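Local structure of exopolysaccharide biosynthesis protein (Pantoea stewartii subsp. stewartii DC283, 6TGF) at residues B[51-56]-B[117-122]; B[201-206]-B[227-232]; B[379-384]-B[412-417]. The protein modifies biofilm glycans, probably as a hydrolase of exopolysaccharide, and has a bacteriophage tailspike-like parallel beta-helix fold. All coordinates share one frame; numbering follows the deposited sequence.

Interaction 1 of 3, residues B[51-56]-B[117-122]. With EDO (1,2-ethanediol), chain X.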
# COMPACT_ATOMS: atom_id res chain seq x y z
N LEU B 51 -50.21 -27.18 -24.26
CA LEU B 51 -50.25 -27.69 -22.87
C LEU B 51 -49.85 -29.18 -22.86
O LEU B 51 -50.40 -29.94 -23.68
CB LEU B 51 -51.66 -27.49 -22.29
CG LEU B 51 -52.14 -26.05 -22.20
CD1 LEU B 51 -53.62 -25.99 -21.88
CD2 LEU B 51 -51.33 -25.27 -21.17
N THR B 52 -48.94 -29.55 -21.96
CA THR B 52 -48.35 -30.91 -21.81
C THR B 52 -48.46 -31.33 -20.35
O THR B 52 -48.91 -30.53 -19.52
CB THR B 52 -46.91 -30.92 -22.34
OG1 THR B 52 -46.13 -30.08 -21.49
CG2 THR B 52 -46.80 -30.46 -23.77
N PRO B 53 -48.09 -32.57 -19.97
CA PRO B 53 -48.12 -32.99 -18.56
C PRO B 53 -47.30 -32.05 -17.65
O PRO B 53 -47.70 -31.86 -16.52
CB PRO B 53 -47.49 -34.40 -18.59
CG PRO B 53 -47.77 -34.89 -19.99
CD PRO B 53 -47.63 -33.65 -20.85
N GLU B 54 -46.21 -31.49 -18.18
CA GLU B 54 -45.31 -30.53 -17.49
C GLU B 54 -46.12 -29.33 -16.97
O GLU B 54 -45.72 -28.77 -15.93
CB GLU B 54 -44.19 -30.05 -18.42
CG GLU B 54 -43.07 -31.06 -18.60
CD GLU B 54 -43.33 -32.15 -19.63
OE1 GLU B 54 -44.12 -31.91 -20.57
OE2 GLU B 54 -42.75 -33.25 -19.49
N ASN B 55 -47.19 -28.94 -17.66
CA ASN B 55 -48.08 -27.80 -17.28
C ASN B 55 -48.91 -28.18 -16.05
O ASN B 55 -49.25 -27.26 -15.28
CB ASN B 55 -48.97 -27.36 -18.44
CG ASN B 55 -48.20 -26.65 -19.54
OD1 ASN B 55 -47.89 -27.24 -20.57
ND2 ASN B 55 -47.87 -25.39 -19.31
N VAL B 56 -49.23 -29.47 -15.88
CA VAL B 56 -50.00 -30.00 -14.71
C VAL B 56 -49.05 -30.07 -13.51
O VAL B 56 -49.44 -29.60 -12.42
CB VAL B 56 -50.62 -31.38 -15.02
CG1 VAL B 56 -51.37 -31.95 -13.83
CG2 VAL B 56 -51.52 -31.34 -16.24
N LYS B 117 -51.10 -39.39 -16.94
CA LYS B 117 -50.98 -40.87 -17.06
C LYS B 117 -50.79 -41.27 -18.53
O LYS B 117 -49.96 -42.17 -18.80
CB LYS B 117 -52.23 -41.57 -16.50
CG LYS B 117 -51.94 -42.79 -15.64
CD LYS B 117 -53.17 -43.53 -15.16
CE LYS B 117 -54.05 -42.70 -14.25
NZ LYS B 117 -54.97 -43.56 -13.47
N ASP B 118 -51.51 -40.61 -19.44
CA ASP B 118 -51.51 -40.88 -20.91
C ASP B 118 -50.37 -40.13 -21.60
O ASP B 118 -50.28 -40.24 -22.84
CB ASP B 118 -52.85 -40.51 -21.54
CG ASP B 118 -54.01 -41.38 -21.10
OD1 ASP B 118 -53.75 -42.46 -20.54
OD2 ASP B 118 -55.17 -40.98 -21.32
N ASN B 119 -49.55 -39.38 -20.86
CA ASN B 119 -48.50 -38.49 -21.43
C ASN B 119 -49.14 -37.69 -22.58
O ASN B 119 -48.53 -37.62 -23.67
CB ASN B 119 -47.27 -39.28 -21.87
CG ASN B 119 -46.12 -38.40 -22.31
OD1 ASN B 119 -45.78 -37.43 -21.63
ND2 ASN B 119 -45.52 -38.72 -23.45
N ALA B 120 -50.33 -37.14 -22.34
CA ALA B 120 -51.20 -36.50 -23.35
C ALA B 120 -50.74 -35.06 -23.60
O ALA B 120 -49.94 -34.55 -22.79
CB ALA B 120 -52.64 -36.54 -22.90
N ALA B 121 -51.22 -34.44 -24.67
CA ALA B 121 -50.98 -33.02 -25.02
C ALA B 121 -52.23 -32.42 -25.67
O ALA B 121 -52.96 -33.17 -26.35
CB ALA B 121 -49.79 -32.90 -25.94
N LEU B 122 -52.47 -31.13 -25.44
CA LEU B 122 -53.50 -30.32 -26.15
C LEU B 122 -52.80 -29.53 -27.26
O LEU B 122 -52.03 -28.60 -26.92
CB LEU B 122 -54.20 -29.39 -25.16
CG LEU B 122 -55.03 -30.08 -24.07
CD1 LEU B 122 -55.64 -29.06 -23.13
CD2 LEU B 122 -56.13 -30.95 -24.68
C1 EDO X . -56.48 -37.51 -21.33
O1 EDO X . -56.08 -38.56 -22.18
C2 EDO X . -57.94 -37.45 -21.11
O2 EDO X . -58.40 -36.22 -20.58
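Leu51 and Leu122 form an antiparallel hydrogen-bonded pair, in which Leu122 N donates a hydrogen bond to Leu51 O, 3.0 Å away, and the chain traces of 51-53 and 119-122 run nearly opposite ways, 166° apart. The same carbonyl also receives a CA-H...O contact from Ala121, so it is touched by two successive residues. As a hydrogen-bonded pair the leucines share a face of the sheet; with CG beside the backbone N in each (chi1 -61° and -65°), the branches meet obliquely through CD1 of Leu51 and CD1 of Leu122, 3.9 Å apart. Past the strand end, the ring of Pro53 points at the other segment: its CD lies 3.1 Å from Ala120 O, and its CG is 3.6 Å from Asn119 OD1. Asn119 has positive phi and closes helix 109-117 with a Schellman motif. At the entry to helix 53-57, Thr52 N donates to Asn55 OD1 at 2.9 Å, while Thr52 OG1 donates to the anti lone pair of Glu54 OE1. In this head-binding family region, 48-51 is, within this chain, an outermost strand of an antiparallel sheet and 121-124 is its neighbour, with 89-92 on the far side. Phe115 of helix 109-117 touches Val56, Ala120 and Leu122, joining helix to sheet, and Leu182 lies against Leu51.

Interaction 2 of 3, residues B[201-206]-B[227-232]. With EDO (1,2-ethanediol), chain C.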
# COMPACT_ATOMS: atom_id res chain seq x y z
N GLY B 201 -31.40 -21.97 -8.21
CA GLY B 201 -32.84 -21.75 -8.39
C GLY B 201 -33.17 -20.26 -8.46
O GLY B 201 -32.23 -19.45 -8.35
N GLY B 202 -34.45 -19.92 -8.64
CA GLY B 202 -34.91 -18.52 -8.68
C GLY B 202 -36.28 -18.39 -9.33
O GLY B 202 -36.93 -19.42 -9.57
N GLU B 203 -36.68 -17.14 -9.59
CA GLU B 203 -37.98 -16.77 -10.21
C GLU B 203 -37.76 -16.52 -11.70
O GLU B 203 -36.79 -15.80 -12.04
CB GLU B 203 -38.56 -15.54 -9.51
CG GLU B 203 -39.91 -15.11 -10.05
CD GLU B 203 -40.69 -14.17 -9.14
OE1 GLU B 203 -40.50 -14.26 -7.90
OE2 GLU B 203 -41.48 -13.36 -9.66
N PHE B 204 -38.62 -17.08 -12.55
CA PHE B 204 -38.51 -17.02 -14.03
C PHE B 204 -39.83 -16.52 -14.63
O PHE B 204 -40.90 -16.88 -14.12
CB PHE B 204 -38.10 -18.38 -14.59
CG PHE B 204 -36.66 -18.74 -14.33
CD1 PHE B 204 -36.27 -19.22 -13.09
CD2 PHE B 204 -35.70 -18.59 -15.31
CE1 PHE B 204 -34.94 -19.54 -12.84
CE2 PHE B 204 -34.38 -18.92 -15.07
CZ PHE B 204 -34.00 -19.39 -13.83
N VAL B 205 -39.72 -15.71 -15.69
CA VAL B 205 -40.87 -15.10 -16.43
C VAL B 205 -40.84 -15.65 -17.86
O VAL B 205 -39.79 -15.54 -18.52
CB VAL B 205 -40.82 -13.56 -16.37
CG1 VAL B 205 -39.51 -12.97 -16.88
CG2 VAL B 205 -41.99 -12.92 -17.08
N GLY B 206 -41.95 -16.26 -18.30
CA GLY B 206 -42.04 -17.01 -19.56
C GLY B 206 -42.26 -16.10 -20.76
O GLY B 206 -42.80 -14.99 -20.57
N ARG B 227 -36.88 -16.46 -18.79
CA ARG B 227 -35.83 -15.46 -18.46
C ARG B 227 -35.78 -15.31 -16.93
O ARG B 227 -36.84 -15.04 -16.33
CB ARG B 227 -36.12 -14.13 -19.17
CG ARG B 227 -35.21 -12.98 -18.77
CD ARG B 227 -35.12 -11.88 -19.82
NE ARG B 227 -36.17 -11.97 -20.83
CZ ARG B 227 -35.98 -12.15 -22.15
NH1 ARG B 227 -34.77 -12.25 -22.66
NH2 ARG B 227 -37.03 -12.23 -22.95
N ARG B 228 -34.60 -15.50 -16.34
CA ARG B 228 -34.35 -15.35 -14.89
C ARG B 228 -34.62 -13.90 -14.49
O ARG B 228 -34.17 -12.99 -15.22
CB ARG B 228 -32.90 -15.74 -14.55
CG ARG B 228 -32.61 -15.77 -13.05
CD ARG B 228 -31.17 -16.17 -12.75
NE ARG B 228 -31.15 -17.24 -11.76
CZ ARG B 228 -30.94 -18.52 -12.02
NH1 ARG B 228 -30.71 -18.95 -13.25
NH2 ARG B 228 -30.95 -19.40 -11.03
N VAL B 229 -35.34 -13.69 -13.38
CA VAL B 229 -35.55 -12.35 -12.76
C VAL B 229 -34.30 -12.02 -11.94
O VAL B 229 -34.11 -12.65 -10.87
CB VAL B 229 -36.83 -12.30 -11.90
CG1 VAL B 229 -37.03 -10.92 -11.28
CG2 VAL B 229 -38.06 -12.70 -12.70
N VAL B 230 -33.47 -11.10 -12.44
CA VAL B 230 -32.16 -10.71 -11.83
C VAL B 230 -32.24 -9.22 -11.46
O VAL B 230 -32.20 -8.38 -12.38
CB VAL B 230 -30.98 -10.99 -12.79
CG1 VAL B 230 -29.64 -10.79 -12.11
CG2 VAL B 230 -31.06 -12.39 -13.39
N ASP B 231 -32.36 -8.92 -10.16
CA ASP B 231 -32.37 -7.54 -9.62
C ASP B 231 -30.97 -6.94 -9.78
O ASP B 231 -30.87 -5.79 -10.26
CB ASP B 231 -32.84 -7.51 -8.17
CG ASP B 231 -34.31 -7.85 -7.99
OD1 ASP B 231 -35.10 -7.54 -8.90
OD2 ASP B 231 -34.66 -8.42 -6.93
N ASP B 232 -29.94 -7.70 -9.41
CA ASP B 232 -28.51 -7.29 -9.44
C ASP B 232 -27.70 -8.39 -10.13
O ASP B 232 -27.51 -9.46 -9.52
CB ASP B 232 -28.00 -7.00 -8.03
CG ASP B 232 -26.58 -6.46 -7.96
OD1 ASP B 232 -26.01 -6.16 -9.03
OD2 ASP B 232 -26.06 -6.34 -6.84
C1 EDO C . -29.73 -11.95 -7.74
O1 EDO C . -29.96 -10.56 -7.87
C2 EDO C . -30.99 -12.74 -7.68
O2 EDO C . -30.80 -14.13 -7.87
O HOH W 1 -31.87 -16.14 -9.36
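The guanidinium of Arg228 has Phe204 CZ over one face, 3.4 Å above the plane and offset toward its rim, and keeps Gly201 O and water 1 near its edge. Ring and guanidinium are steeply inclined, 70° apart, so they do not stack flat. Over one face of the phenyl ring lies the arginine's own backbone, Arg228 CA being 3.5 Å from Phe204 CD2; CB follows over CE2. Arg228 runs out extended as far as chi2 and bends at chi3 (-130°), bringing its tip to Gly201. There NH2 makes a weak bond to Gly201 O at 3.0 Å, and Arg228 NE donates a hydrogen bond to water 1, 2.7 Å away, which in turn is linked to an ethanediol. Its strongest polar partner is Gly200 O, and NH2 also forms a salt bridge with Asp240. The strands pair antiparallel: Phe204 faces Arg228 as a non-hydrogen-bonded pair, flanked by Val205 with Arg227, a hydrogen-bonded pair bound both ways. Val229 N extends the pairing to Glu203 O at 2.9 Å, and Val229 CG2 lies alongside Glu203 CG. In the five-stranded mixed sheet, 202-207 lies between 187-190 and 224-228. Ile188 and Leu190 of the former touch Phe204, while Phe219 of strand 218-221 and Leu236 close on Arg228.

Interaction 3 of 3, residues B[379-384]-B[412-417]. With EDO (1,2-ethanediol), chain L.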
# COMPACT_ATOMS: atom_id res chain seq x y z
N LEU B 379 1.83 -4.47 -19.43
CA LEU B 379 1.89 -2.99 -19.32
C LEU B 379 1.75 -2.57 -17.85
O LEU B 379 2.27 -1.50 -17.50
CB LEU B 379 0.77 -2.38 -20.17
CG LEU B 379 0.98 -2.47 -21.68
CD1 LEU B 379 -0.24 -1.93 -22.42
CD2 LEU B 379 2.23 -1.72 -22.12
N ASP B 380 1.05 -3.37 -17.04
CA ASP B 380 0.81 -3.13 -15.60
C ASP B 380 0.33 -4.43 -14.95
O ASP B 380 -0.68 -4.99 -15.44
CB ASP B 380 -0.20 -1.99 -15.40
CG ASP B 380 -0.38 -1.56 -13.96
OD1 ASP B 380 0.55 -0.94 -13.41
OD2 ASP B 380 -1.46 -1.84 -13.39
N CYS B 381 1.03 -4.90 -13.92
CA CYS B 381 0.73 -6.17 -13.19
C CYS B 381 0.80 -5.92 -11.68
O CYS B 381 1.91 -5.66 -11.18
CB CYS B 381 1.69 -7.27 -13.60
SG CYS B 381 1.39 -8.86 -12.77
N LYS B 382 -0.34 -6.00 -10.99
CA LYS B 382 -0.45 -5.92 -9.51
C LYS B 382 -0.89 -7.28 -8.98
O LYS B 382 -2.03 -7.69 -9.29
CB LYS B 382 -1.42 -4.80 -9.11
CG LYS B 382 -0.77 -3.45 -8.87
CD LYS B 382 -1.53 -2.28 -9.45
CE LYS B 382 -0.70 -1.02 -9.50
NZ LYS B 382 -1.25 -0.03 -10.46
N ILE B 383 -0.01 -7.96 -8.24
CA ILE B 383 -0.31 -9.25 -7.55
C ILE B 383 -0.04 -9.04 -6.05
O ILE B 383 1.13 -9.03 -5.66
CB ILE B 383 0.50 -10.42 -8.15
CG1 ILE B 383 0.61 -10.30 -9.67
CG2 ILE B 383 -0.11 -11.75 -7.72
CD1 ILE B 383 1.31 -11.46 -10.35
N ASP B 384 -1.11 -8.84 -5.27
CA ASP B 384 -1.07 -8.58 -3.81
C ASP B 384 -1.63 -9.80 -3.07
O ASP B 384 -2.50 -10.48 -3.64
CB ASP B 384 -1.86 -7.31 -3.46
CG ASP B 384 -1.77 -6.92 -2.00
OD1 ASP B 384 -0.64 -6.74 -1.51
OD2 ASP B 384 -2.84 -6.79 -1.36
N THR B 412 6.43 -4.29 -17.98
CA THR B 412 6.33 -2.93 -17.39
C THR B 412 5.42 -2.95 -16.16
O THR B 412 4.40 -3.67 -16.19
CB THR B 412 5.85 -1.91 -18.43
OG1 THR B 412 6.76 -1.95 -19.53
CG2 THR B 412 5.75 -0.50 -17.89
N ALA B 413 5.78 -2.18 -15.13
CA ALA B 413 4.95 -1.86 -13.94
C ALA B 413 4.43 -3.15 -13.29
O ALA B 413 3.21 -3.27 -13.10
CB ALA B 413 3.83 -0.93 -14.33
N ILE B 414 5.34 -4.07 -12.96
CA ILE B 414 5.05 -5.29 -12.15
C ILE B 414 5.17 -4.90 -10.68
O ILE B 414 6.26 -4.44 -10.28
CB ILE B 414 6.00 -6.46 -12.51
CG1 ILE B 414 6.12 -6.69 -14.02
CG2 ILE B 414 5.59 -7.72 -11.77
CD1 ILE B 414 5.08 -7.60 -14.62
N GLU B 415 4.10 -5.06 -9.89
CA GLU B 415 4.09 -4.75 -8.44
C GLU B 415 3.63 -6.00 -7.67
O GLU B 415 2.41 -6.24 -7.61
CB GLU B 415 3.20 -3.54 -8.16
CG GLU B 415 3.20 -3.12 -6.70
CD GLU B 415 2.55 -1.77 -6.42
OE1 GLU B 415 2.83 -1.20 -5.35
OE2 GLU B 415 1.77 -1.30 -7.27
N LEU B 416 4.58 -6.75 -7.11
CA LEU B 416 4.33 -7.93 -6.24
C LEU B 416 4.45 -7.48 -4.78
O LEU B 416 5.51 -6.92 -4.43
CB LEU B 416 5.35 -9.03 -6.55
CG LEU B 416 5.56 -9.35 -8.03
CD1 LEU B 416 6.72 -10.31 -8.20
CD2 LEU B 416 4.30 -9.92 -8.66
N SER B 417 3.42 -7.70 -3.96
CA SER B 417 3.36 -7.23 -2.56
C SER B 417 2.70 -8.27 -1.65
O SER B 417 1.79 -8.98 -2.11
CB SER B 417 2.65 -5.90 -2.48
OG SER B 417 1.34 -6.00 -3.00
C1 EDO L . 0.56 2.28 -18.58
O1 EDO L . 0.47 2.04 -17.18
C2 EDO L . 1.95 2.22 -19.09
O2 EDO L . 2.65 1.06 -18.68
O HOH W 2 2.10 -1.80 -11.29
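Lys382 and Glu415 cross on one surface of two parallel strands, the lysine bringing its aliphatic CE to 3.3 Å from Glu415 OE2. Its ammonium turns away from the carboxylate: Lys382 NZ is 4.6 Å from Glu415 OE2, beyond a salt bridge, and, with the chain bent at chi2 (137°), makes a weak, long one to Asp380 OD2. Glu415 instead reaches straight out, CG anti to N (chi1 -177°) and the rest extended. Its two oxygens are taken by the second subunit, OE1 by His441 and OE2 by Asn442 of that chain, while Asn418 of the same subunit packs on both Lys382 and Glu415. Further along this surface Ser417 OG donates to Asp384 OD1 at 2.6 Å, meeting it on the anti side, 23° out of the carboxylate plane; Asn418 of this chain adds a second bond to that oxygen. At the other end Asp380 OD1 touches Ala413 CB, and water 2 bridges the same oxygen to Ala413 O.

The reverse surface is apolar. Ile383 and Leu416 run alongside each other with their ends in a common direction, and CD1 of Ile383 meets CD2 of Leu416 at 3.8 Å. Beside them Ile414 CD1 rests on Cys381 CB, and Phe358, Leu375 and Ile396 help close this interior. Four backbone bonds alternate between the strands, and the axes of the short segments 380-384 and 414-417 come within 4.7 Å. Cys381 pairs with Ile414 and Ile383 with Leu416, so apolar side chains stack along the interior, on strands from successive turns of the coil. This is characteristic of the right-handed parallel beta-helix of tailspike-like proteins, with a hydrophobic inner face and, here, a polar outer face turned to a neighbouring subunit.

How the interactions relate
The three contacts follow one another along an elongated chain and share no strand. Interactions 1 and 2 lie on the same side of the chain centre, their centres about 25 Å apart, whereas interaction 3 sits close to that centre. Interaction 1 is mostly buried and pairs two strands by one cross-segment backbone bond, next to the start of one helix and the end of another. Interaction 2 is more exposed, an antiparallel pairing whose arginine tip ties several backbone carbonyls together. Interaction 3 is parallel, partly buried and buries the largest surface; its inner face is apolar, and its polar outer face makes it the one of the three that touches another subunit.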